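Local coordinates for CBS domain protein (Sulfolobus tokodaii, PDB 2EF7) that is of uncharacterised function but carries a pair of CBS domains, modules that in many relatives bind adenosine-containing ligands and regulate attached or associated proteins, at residues I116-I119 with T120-I123. Residues are numbered along the deposited sequence; the frame is centred on the assembly and turned at random.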
ATOM      1  N   ILE A 116       5.399  -8.501   6.588  1.00 34.70           N
ATOM      2  CA  ILE A 116       4.493  -8.975   5.560  1.00 40.32           C
ATOM      3  C   ILE A 116       4.563  -8.078   4.320  1.00 42.36           C
ATOM      4  O   ILE A 116       4.378  -8.549   3.199  1.00 45.29           O
ATOM      5  CB  ILE A 116       3.040  -9.024   6.090  1.00 45.12           C
ATOM      6  CG1 ILE A 116       2.138  -9.705   5.061  1.00 47.24           C
ATOM      7  CG2 ILE A 116       2.554  -7.619   6.425  1.00 42.20           C
ATOM      8  CD1 ILE A 116       2.494 -11.158   4.820  1.00 44.42           C
ATOM      9  N   ARG A 117       4.832  -6.791   4.516  1.00 42.09           N
ATOM     10  CA  ARG A 117       4.932  -5.878   3.380  1.00 41.89           C
ATOM     11  C   ARG A 117       6.191  -6.168   2.582  1.00 39.44           C
ATOM     12  O   ARG A 117       6.221  -5.967   1.363  1.00 36.86           O
ATOM     13  CB  ARG A 117       4.945  -4.416   3.836  1.00 45.65           C
ATOM     14  CG  ARG A 117       3.662  -3.948   4.506  1.00 57.72           C
ATOM     15  CD  ARG A 117       2.426  -4.337   3.702  1.00 62.68           C
ATOM     16  NE  ARG A 117       1.209  -3.750   4.261  1.00 72.47           N
ATOM     17  CZ  ARG A 117      -0.019  -4.218   4.053  1.00 77.50           C
ATOM     18  NH1 ARG A 117      -0.205  -5.294   3.299  1.00 80.26           N
ATOM     19  NH2 ARG A 117      -1.064  -3.608   4.596  1.00 82.90           N
ATOM     20  N   ASP A 118       7.240  -6.623   3.271  1.00 35.06           N
ATOM     21  CA  ASP A 118       8.488  -6.953   2.590  1.00 33.01           C
ATOM     22  C   ASP A 118       8.215  -8.144   1.673  1.00 31.05           C
ATOM     23  O   ASP A 118       8.768  -8.236   0.578  1.00 27.39           O
ATOM     24  CB  ASP A 118       9.586  -7.335   3.586  1.00 33.73           C
ATOM     25  CG  ASP A 118      10.092  -6.153   4.386  1.00 41.97           C
ATOM     26  OD1 ASP A 118      10.382  -5.097   3.777  1.00 42.99           O
ATOM     27  OD2 ASP A 118      10.216  -6.286   5.623  1.00 32.85           O
ATOM     28  N   ILE A 119       7.353  -9.048   2.136  1.00 29.78           N
ATOM     29  CA  ILE A 119       7.003 -10.241   1.375  1.00 32.18           C
ATOM     30  C   ILE A 119       6.256  -9.927   0.078  1.00 32.50           C
ATOM     31  O   ILE A 119       6.600 -10.449  -0.980  1.00 34.85           O
ATOM     32  CB  ILE A 119       6.173 -11.212   2.239  1.00 33.57           C
ATOM     33  CG1 ILE A 119       7.028 -11.675   3.430  1.00 41.09           C
ATOM     34  CG2 ILE A 119       5.712 -12.405   1.401  1.00 25.51           C
ATOM     35  CD1 ILE A 119       6.351 -12.669   4.339  1.00 45.51           C
ATOM     36  N   THR A 120       5.245  -9.072   0.152  1.00 34.98           N
ATOM     37  CA  THR A 120       4.498  -8.711  -1.054  1.00 39.72           C
ATOM     38  C   THR A 120       5.367  -7.913  -2.023  1.00 38.93           C
ATOM     39  O   THR A 120       5.173  -7.988  -3.235  1.00 44.13           O
ATOM     40  CB  THR A 120       3.238  -7.894  -0.721  1.00 38.16           C
ATOM     41  OG1 THR A 120       3.585  -6.807   0.143  1.00 44.48           O
ATOM     42  CG2 THR A 120       2.202  -8.774  -0.048  1.00 39.89           C
ATOM     43  N   ARG A 121       6.317  -7.145  -1.498  1.00 35.81           N
ATOM     44  CA  ARG A 121       7.206  -6.380  -2.364  1.00 37.01           C
ATOM     45  C   ARG A 121       8.090  -7.361  -3.127  1.00 39.39           C
ATOM     46  O   ARG A 121       8.373  -7.163  -4.311  1.00 39.47           O
ATOM     47  CB  ARG A 121       8.089  -5.423  -1.551  1.00 42.61           C
ATOM     48  CG  ARG A 121       9.114  -4.680  -2.406  1.00 37.53           C
ATOM     49  CD  ARG A 121       9.818  -3.551  -1.653  1.00 49.18           C
ATOM     50  NE  ARG A 121      10.949  -3.992  -0.835  1.00 53.83           N
ATOM     51  CZ  ARG A 121      10.866  -4.351   0.441  1.00 53.59           C
ATOM     52  NH1 ARG A 121       9.697  -4.325   1.065  1.00 59.68           N
ATOM     53  NH2 ARG A 121      11.956  -4.729   1.098  1.00 51.63           N
ATOM     54  N   ALA A 122       8.528  -8.413  -2.436  1.00 32.84           N
ATOM     55  CA  ALA A 122       9.363  -9.441  -3.045  1.00 34.42           C
ATOM     56  C   ALA A 122       8.570 -10.171  -4.134  1.00 35.54           C
ATOM     57  O   ALA A 122       9.124 -10.565  -5.166  1.00 34.29           O
ATOM     58  CB  ALA A 122       9.830 -10.434  -1.983  1.00 30.54           C
ATOM     59  N   ILE A 123       7.275 -10.355  -3.904  1.00 31.89           N
ATOM     60  CA  ILE A 123       6.443 -11.027  -4.891  1.00 35.86           C
ATOM     61  C   ILE A 123       6.350 -10.116  -6.106  1.00 39.61           C
ATOM     62  O   ILE A 123       6.589 -10.545  -7.237  1.00 41.97           O
ATOM     63  CB  ILE A 123       5.028 -11.314  -4.342  1.00 31.35           C
ATOM     64  CG1 ILE A 123       5.128 -12.247  -3.135  1.00 31.80           C
ATOM     65  CG2 ILE A 123       4.160 -11.952  -5.426  1.00 33.64           C
ATOM     66  CD1 ILE A 123       5.872 -13.522  -3.427  1.00 38.18           C
TER
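The first two turns of helix 116-126, the closing helix of the second CBS motif, show how an i to i+3 salt bridge, Asp118 to Arg121, is laid over regular helical bonding. The guanidinium comes end-on and gives both terminal nitrogens to a single oxygen: NH1 of Arg121 lies 2.9 Å from OD1 of Asp118, on its anti lone pair, and NH2 of Arg121 lies 3.1 Å from the same OD1. That oxygen sits in the guanidinium plane, yet the two flat groups stand 79° apart. Arg121 starts extended and bends at chi3 (83°), which folds its end back beside Asp118. OD2 takes the backbone N-H of Ser115 just ahead of the helix, so each carboxylate oxygen has a partner. Beside Arg121, Thr120 OG1 turns back and donates to Arg117 O at 3.0 Å, from above the carbonyl plane. Arg117 O also accepts from Arg121 N, 3.1 Å away, on the same face. Ile119 packs against Ile86, Leu90 and Met93 of helix 86-96, Thr120 and Ile123 meet Ile123 and Thr120 of the second subunit, and Ile116 touches both Leu90 and that subunit's Ile123, so the helix packs on helix 86-96 and joins the subunit interface.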